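Local coordinates for protein tricorn protease (Thermoplasma acidophilum, PDB 1K32) that probably cuts the peptides released by the proteasome into smaller pieces, acting as a hexameric serine protease with two beta-propellers in each chain, at residues A[208-211]-A[216-219]; A[561-566]-A[613-618]; A[593-598]-A[602-607]. All coordinates share one frame; numbering follows the deposited sequence.

Interaction 1. Residues A[208-211]-A[216-219]; sequences SPVI and IYFI
With chi1 of Val210 at -69°, its CG2 sits between the backbone N and the carbonyl carbon, and from there it touches Tyr217 CB across the strand pair at 3.4 Å. The Tyr217 side chain (chi1 -69°, CG beside the backbone N) crosses that of Val210 at about a right angle, and the ring turns an edge, near its plane, to Val210 O. The same two residues exchange both backbone hydrogen bonds: Val210 N gives to Tyr217 O in the carbonyl plane, 2.6 Å, and Tyr217 N gives to Val210 O at 2.5 Å, though lengths this short are doubtful. CA-H...O contacts flank this pair, Pro209 CA to Tyr217 O at 3.1 Å and Ile216 CA to Val210 O at 3.2 Å, so each carbonyl oxygen is met twice. This antiparallel hairpin opens one four-stranded blade of the first beta-propeller, strand 207-212 being an outermost strand of its sheet. Each face of that strand looks at the first strand of a neighbouring blade: Val210 packs on Thr254, whereas Pro209 and Ile211 reach His156 and Leu158. On the Pro209 side Ile211 and Ile216 form a non-hydrogen-bonded pair, their CG1 atoms 4.1 Å apart and the two chains set at a slant. The CG2 methyl of Ile216 lies against Pro209 CB at 4.1 Å. Phe218 brings only its CB to Pro209, at 3.9 Å from Pro209 CA; its ring leads away to Met202 and Val206.

Interaction 2. Residues A[561-566]-A[613-618]; sequences MIIPLE and LRLSAD
Ile563 and Leu615 reach toward each other tip to tip. Both ends of the isoleucine fork close on one methyl: Leu615 CD1 lies 3.4 Å from Ile563 CG2 and 3.5 Å from Ile563 CD1, closer than carbon atoms usually pack. The fork opens this way because Ile563 carries CG1 beside its backbone N and CG2 anti to it, which leaves both branches turned to the leucine. Met561 meets Leu613 at a slant instead. Its chain runs extended to the sulphur and then bends (chi3 -50°), so SD rests 3.8 Å from Leu613 CD2 while CE swings over to Leu613 O, 3.7 Å away. Leu613 CD2 also approaches Ile563 CD1, at 4.4 Å, and thereby joins the two pairs into one apolar row. No hydrogen bond crosses here, because the strands belong to different sheets: 559-564 and 612-615 are the first strands of successive blades in the second beta-propeller. The axes of 561-564 and 613-615 come no nearer than 10.3 Å, at 27° to each other. Only side chains can span such a gap between blades. Behind the leucines, Arg614 points away from 561-566 and salt-bridges Asp302 on strand 300-305, the first strand of the propeller's first blade, while a second salt bridge ties it to Asp612. On the other flank Ile562 and Pro564 pack on Tyr487 of the preceding blade.

Interaction 3. Residues A[593-598]-A[602-607]; sequences LLKYDV and KVTEVK
The Tyr596 ring takes Val603 CG2 at its edge, near the ring plane, with 3.9 Å from that methyl to Tyr596 CD2; Ile552 and Val554 touch the same side chain from nearby loops. Asp597 lays CB against Lys602 O, and its OD1 accepts a hydrogen bond from Thr600 N in the turn. Asp597 N donates almost straight to Lys602 O (2.8 Å, 177° at the hydrogen), while Asp597 OD2 and Lys602 NZ stay 5.0 Å apart, not in contact. Lys595 and Thr604 trade two backbone bonds, and their side chains lie side by side, pointing the same way. The strand pairing sets Lys595 CB 3.5 Å from Val606 CG2 and 3.6 Å from Thr604 OG1; beyond CB the extended lysine chain (CG anti to the backbone N, chi1 179°) runs past that OG1. Val606 also runs alongside Leu593, its CG1 4.1 Å from Leu593 CD2. Farther on, Lys607 NZ salt-bridges Glu642 of the next blade. Leu593 N gives to Lys607 O and Leu593 O takes Val606 N, each at 2.8 Å, so two residues face one: a classic beta bulge in the hairpin of the outer two strands of a propeller blade.

Interactions 1 and 3 are antiparallel hairpins at opposite ends of their respective blades: the first two strands in one, the last two in the other. The pair 208-211/216-219 is buried between neighbouring blades, with almost wholly apolar side chains; 593-598/602-607 lies at the surface, where lysines, Asp597 and Glu605 mix with valines and leucines. Interaction 2, partly buried and purely apolar, stands between them in burial; it joins separate blades, and no backbone bond runs between its two segments. It shares the sheet of interaction 3 through strand 559-564, and Leu613 CD1 packs on Leu593 CD1 at 3.6 Å. Interaction 1, in the other propeller, lies across the chain's centre, about 64 Å from interaction 2 between centres.

Interaction 1. Residues A[208-211]-A[216-219]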
# COMPACT_ATOMS: atom_id res chain seq x y z
N SER A 208 -62.01 38.85 5.61
CA SER A 208 -62.17 39.78 4.49
C SER A 208 -63.06 40.99 4.70
O SER A 208 -64.05 41.18 3.97
CB SER A 208 -62.65 39.02 3.26
OG SER A 208 -61.75 37.97 2.98
N PRO A 209 -62.73 41.84 5.67
CA PRO A 209 -63.56 43.02 5.89
C PRO A 209 -63.38 44.09 4.81
O PRO A 209 -62.29 44.28 4.28
CB PRO A 209 -63.12 43.49 7.27
CG PRO A 209 -61.62 43.14 7.25
CD PRO A 209 -61.66 41.74 6.68
N VAL A 210 -64.47 44.76 4.46
CA VAL A 210 -64.44 45.85 3.48
C VAL A 210 -65.42 46.92 3.94
O VAL A 210 -66.33 46.64 4.72
CB VAL A 210 -64.87 45.40 2.06
CG1 VAL A 210 -63.81 44.49 1.46
CG2 VAL A 210 -66.26 44.73 2.11
N ILE A 211 -65.23 48.13 3.43
CA ILE A 211 -66.10 49.24 3.78
C ILE A 211 -66.80 49.83 2.56
O ILE A 211 -66.19 50.12 1.54
CB ILE A 211 -65.30 50.37 4.48
CG1 ILE A 211 -64.92 49.92 5.89
CG2 ILE A 211 -66.13 51.66 4.54
CD1 ILE A 211 -64.01 50.88 6.63
N ILE A 216 -69.22 48.17 7.49
CA ILE A 216 -68.11 47.26 7.30
C ILE A 216 -68.71 45.94 6.86
O ILE A 216 -69.53 45.37 7.58
CB ILE A 216 -67.31 47.02 8.61
CG1 ILE A 216 -66.85 48.35 9.20
CG2 ILE A 216 -66.10 46.12 8.33
CD1 ILE A 216 -66.24 48.21 10.59
N TYR A 217 -68.35 45.47 5.68
CA TYR A 217 -68.85 44.19 5.21
C TYR A 217 -67.76 43.15 5.41
O TYR A 217 -66.56 43.44 5.30
CB TYR A 217 -69.26 44.27 3.74
CG TYR A 217 -70.49 45.12 3.52
CD1 TYR A 217 -70.43 46.51 3.59
CD2 TYR A 217 -71.73 44.52 3.27
CE1 TYR A 217 -71.57 47.28 3.42
CE2 TYR A 217 -72.87 45.27 3.10
CZ TYR A 217 -72.79 46.65 3.17
OH TYR A 217 -73.94 47.39 3.00
N PHE A 218 -68.18 41.92 5.73
CA PHE A 218 -67.23 40.85 5.98
C PHE A 218 -67.90 39.49 5.88
O PHE A 218 -69.12 39.38 5.66
CB PHE A 218 -66.61 41.01 7.38
CG PHE A 218 -67.63 41.10 8.49
CD1 PHE A 218 -68.20 39.94 9.02
CD2 PHE A 218 -68.03 42.33 8.98
CE1 PHE A 218 -69.17 40.03 10.03
CE2 PHE A 218 -68.99 42.43 10.00
CZ PHE A 218 -69.56 41.27 10.52
N ILE A 219 -67.10 38.45 6.06
CA ILE A 219 -67.61 37.10 5.97
C ILE A 219 -67.47 36.31 7.27
O ILE A 219 -66.45 36.41 7.96
CB ILE A 219 -66.89 36.32 4.85
CG1 ILE A 219 -67.19 36.96 3.49
CG2 ILE A 219 -67.30 34.84 4.88
CD1 ILE A 219 -66.35 36.41 2.36

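Interaction 2. Residues A[561-566]-A[613-618]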
# COMPACT_ATOMS: atom_id res chain seq x y z
N MET A 561 -31.14 -2.45 12.81
CA MET A 561 -31.24 -3.66 12.02
C MET A 561 -30.06 -4.58 12.29
O MET A 561 -28.93 -4.12 12.58
CB MET A 561 -31.28 -3.30 10.53
CG MET A 561 -31.58 -4.47 9.60
SD MET A 561 -31.24 -4.08 7.85
CE MET A 561 -32.12 -2.49 7.67
N ILE A 562 -30.33 -5.88 12.23
CA ILE A 562 -29.31 -6.89 12.44
C ILE A 562 -29.44 -7.92 11.32
O ILE A 562 -30.54 -8.41 11.02
CB ILE A 562 -29.45 -7.59 13.82
CG1 ILE A 562 -28.38 -8.67 13.97
CG2 ILE A 562 -30.83 -8.20 13.97
CD1 ILE A 562 -28.34 -9.33 15.34
N ILE A 563 -28.31 -8.23 10.69
CA ILE A 563 -28.27 -9.18 9.60
C ILE A 563 -27.22 -10.26 9.90
O ILE A 563 -26.02 -10.04 9.72
CB ILE A 563 -27.92 -8.46 8.27
CG1 ILE A 563 -29.01 -7.43 7.95
CG2 ILE A 563 -27.79 -9.48 7.12
CD1 ILE A 563 -28.65 -6.51 6.81
N PRO A 564 -27.66 -11.43 10.38
CA PRO A 564 -26.74 -12.52 10.69
C PRO A 564 -26.23 -13.22 9.43
O PRO A 564 -27.01 -13.68 8.60
CB PRO A 564 -27.60 -13.44 11.55
CG PRO A 564 -28.94 -13.31 10.90
CD PRO A 564 -29.05 -11.81 10.68
N LEU A 565 -24.91 -13.30 9.30
CA LEU A 565 -24.28 -13.94 8.15
C LEU A 565 -23.50 -15.17 8.61
O LEU A 565 -23.52 -15.53 9.79
CB LEU A 565 -23.34 -12.96 7.45
CG LEU A 565 -24.05 -11.71 6.90
CD1 LEU A 565 -23.02 -10.74 6.34
CD2 LEU A 565 -25.04 -12.13 5.83
N GLU A 566 -22.81 -15.82 7.67
CA GLU A 566 -22.06 -17.03 7.99
C GLU A 566 -21.07 -16.83 9.14
O GLU A 566 -21.19 -17.47 10.18
CB GLU A 566 -21.32 -17.54 6.75
CG GLU A 566 -20.63 -18.88 6.97
CD GLU A 566 -20.15 -19.52 5.68
OE1 GLU A 566 -19.62 -20.65 5.74
OE2 GLU A 566 -20.31 -18.89 4.61
N LEU A 613 -31.44 1.41 4.36
CA LEU A 613 -30.76 0.21 3.85
C LEU A 613 -31.73 -0.91 3.49
O LEU A 613 -32.64 -1.22 4.26
CB LEU A 613 -29.76 -0.31 4.87
CG LEU A 613 -28.89 -1.50 4.42
CD1 LEU A 613 -27.58 -1.51 5.20
CD2 LEU A 613 -29.64 -2.82 4.60
N ARG A 614 -31.51 -1.52 2.33
CA ARG A 614 -32.33 -2.62 1.85
C ARG A 614 -31.41 -3.80 1.54
O ARG A 614 -30.35 -3.61 0.94
CB ARG A 614 -33.08 -2.23 0.57
CG ARG A 614 -34.22 -1.25 0.76
CD ARG A 614 -35.30 -1.83 1.65
NE ARG A 614 -36.61 -1.32 1.29
CZ ARG A 614 -36.97 -0.04 1.33
NH1 ARG A 614 -38.19 0.31 0.97
NH2 ARG A 614 -36.10 0.88 1.73
N LEU A 615 -31.81 -5.00 1.93
CA LEU A 615 -30.97 -6.17 1.67
C LEU A 615 -31.70 -7.14 0.75
O LEU A 615 -32.89 -7.36 0.90
CB LEU A 615 -30.65 -6.87 2.99
CG LEU A 615 -29.29 -7.56 3.14
CD1 LEU A 615 -29.44 -8.64 4.21
CD2 LEU A 615 -28.84 -8.19 1.83
N SER A 616 -30.97 -7.72 -0.20
CA SER A 616 -31.58 -8.66 -1.14
C SER A 616 -31.97 -9.97 -0.47
O SER A 616 -31.50 -10.28 0.63
CB SER A 616 -30.64 -8.93 -2.31
OG SER A 616 -29.52 -9.69 -1.92
N ALA A 617 -32.82 -10.73 -1.14
CA ALA A 617 -33.31 -12.01 -0.64
C ALA A 617 -32.20 -13.01 -0.33
O ALA A 617 -32.22 -13.66 0.71
CB ALA A 617 -34.28 -12.62 -1.67
N ASP A 618 -31.23 -13.12 -1.23
CA ASP A 618 -30.13 -14.05 -1.04
C ASP A 618 -29.01 -13.47 -0.17
O ASP A 618 -27.95 -14.08 -0.02
CB ASP A 618 -29.56 -14.44 -2.41
CG ASP A 618 -28.99 -13.26 -3.16
OD1 ASP A 618 -28.48 -13.45 -4.28
OD2 ASP A 618 -29.06 -12.13 -2.62

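Interaction 3. Residues A[593-598]-A[602-607]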
# COMPACT_ATOMS: atom_id res chain seq x y z
N LEU A 593 -23.29 1.30 8.86
CA LEU A 593 -23.40 -0.15 8.77
C LEU A 593 -22.15 -0.71 9.41
O LEU A 593 -21.03 -0.41 8.98
CB LEU A 593 -23.50 -0.60 7.32
CG LEU A 593 -23.76 -2.09 7.10
CD1 LEU A 593 -25.13 -2.47 7.68
CD2 LEU A 593 -23.70 -2.39 5.62
N LEU A 594 -22.33 -1.52 10.44
CA LEU A 594 -21.20 -2.10 11.15
C LEU A 594 -21.11 -3.59 10.89
O LEU A 594 -22.11 -4.24 10.59
CB LEU A 594 -21.34 -1.83 12.65
CG LEU A 594 -21.39 -0.36 13.06
CD1 LEU A 594 -21.77 -0.25 14.53
CD2 LEU A 594 -20.05 0.30 12.78
N LYS A 595 -19.91 -4.11 11.01
CA LYS A 595 -19.67 -5.53 10.81
C LYS A 595 -19.05 -6.11 12.08
O LYS A 595 -18.00 -5.66 12.53
CB LYS A 595 -18.72 -5.74 9.63
CG LYS A 595 -18.36 -7.18 9.33
CD LYS A 595 -17.39 -7.21 8.16
CE LYS A 595 -16.96 -8.62 7.80
NZ LYS A 595 -15.92 -8.61 6.71
N TYR A 596 -19.73 -7.08 12.66
CA TYR A 596 -19.27 -7.74 13.86
C TYR A 596 -18.74 -9.12 13.49
O TYR A 596 -19.49 -9.97 13.00
CB TYR A 596 -20.42 -7.88 14.87
CG TYR A 596 -20.14 -8.78 16.05
CD1 TYR A 596 -20.38 -10.15 15.98
CD2 TYR A 596 -19.66 -8.26 17.25
CE1 TYR A 596 -20.17 -10.98 17.08
CE2 TYR A 596 -19.44 -9.08 18.36
CZ TYR A 596 -19.70 -10.44 18.27
OH TYR A 596 -19.49 -11.25 19.36
N ASP A 597 -17.45 -9.32 13.69
CA ASP A 597 -16.84 -10.61 13.37
C ASP A 597 -17.09 -11.54 14.55
O ASP A 597 -16.58 -11.32 15.65
CB ASP A 597 -15.34 -10.42 13.12
CG ASP A 597 -14.65 -11.71 12.72
OD1 ASP A 597 -14.29 -12.50 13.62
OD2 ASP A 597 -14.46 -11.94 11.51
N VAL A 598 -17.88 -12.58 14.33
CA VAL A 598 -18.21 -13.51 15.40
C VAL A 598 -16.96 -14.18 15.96
O VAL A 598 -16.82 -14.33 17.18
CB VAL A 598 -19.19 -14.61 14.93
CG1 VAL A 598 -20.47 -13.96 14.41
CG2 VAL A 598 -18.56 -15.45 13.84
N LYS A 602 -14.57 -8.58 16.78
CA LYS A 602 -14.13 -7.28 16.30
C LYS A 602 -15.23 -6.62 15.47
O LYS A 602 -15.87 -7.27 14.65
CB LYS A 602 -12.87 -7.47 15.43
CG LYS A 602 -12.36 -6.21 14.75
CD LYS A 602 -11.60 -6.57 13.47
CE LYS A 602 -12.51 -7.35 12.51
NZ LYS A 602 -11.93 -7.59 11.15
N VAL A 603 -15.44 -5.32 15.70
CA VAL A 603 -16.45 -4.55 14.99
C VAL A 603 -15.78 -3.54 14.07
O VAL A 603 -14.91 -2.79 14.50
CB VAL A 603 -17.36 -3.77 15.96
CG1 VAL A 603 -18.33 -2.90 15.19
CG2 VAL A 603 -18.10 -4.73 16.85
N THR A 604 -16.18 -3.52 12.80
CA THR A 604 -15.60 -2.59 11.84
C THR A 604 -16.70 -1.87 11.07
O THR A 604 -17.83 -2.36 10.97
CB THR A 604 -14.68 -3.32 10.83
OG1 THR A 604 -15.41 -4.38 10.20
CG2 THR A 604 -13.47 -3.91 11.53
N GLU A 605 -16.37 -0.71 10.52
CA GLU A 605 -17.32 0.09 9.75
C GLU A 605 -17.30 -0.32 8.29
O GLU A 605 -16.25 -0.32 7.65
CB GLU A 605 -16.98 1.57 9.87
CG GLU A 605 -18.08 2.50 9.41
CD GLU A 605 -17.73 3.96 9.63
OE1 GLU A 605 -16.96 4.51 8.82
OE2 GLU A 605 -18.21 4.55 10.62
N VAL A 606 -18.47 -0.66 7.76
CA VAL A 606 -18.58 -1.08 6.37
C VAL A 606 -18.99 0.07 5.46
O VAL A 606 -18.57 0.14 4.31
CB VAL A 606 -19.61 -2.21 6.21
CG1 VAL A 606 -19.72 -2.63 4.76
CG2 VAL A 606 -19.23 -3.39 7.08
N LYS A 607 -19.83 0.97 5.98
CA LYS A 607 -20.31 2.10 5.21
C LYS A 607 -20.91 3.14 6.15
O LYS A 607 -21.58 2.77 7.12
CB LYS A 607 -21.39 1.62 4.24
CG LYS A 607 -21.70 2.56 3.09
CD LYS A 607 -20.57 2.56 2.05
CE LYS A 607 -20.41 1.19 1.40
NZ LYS A 607 -19.45 1.25 0.24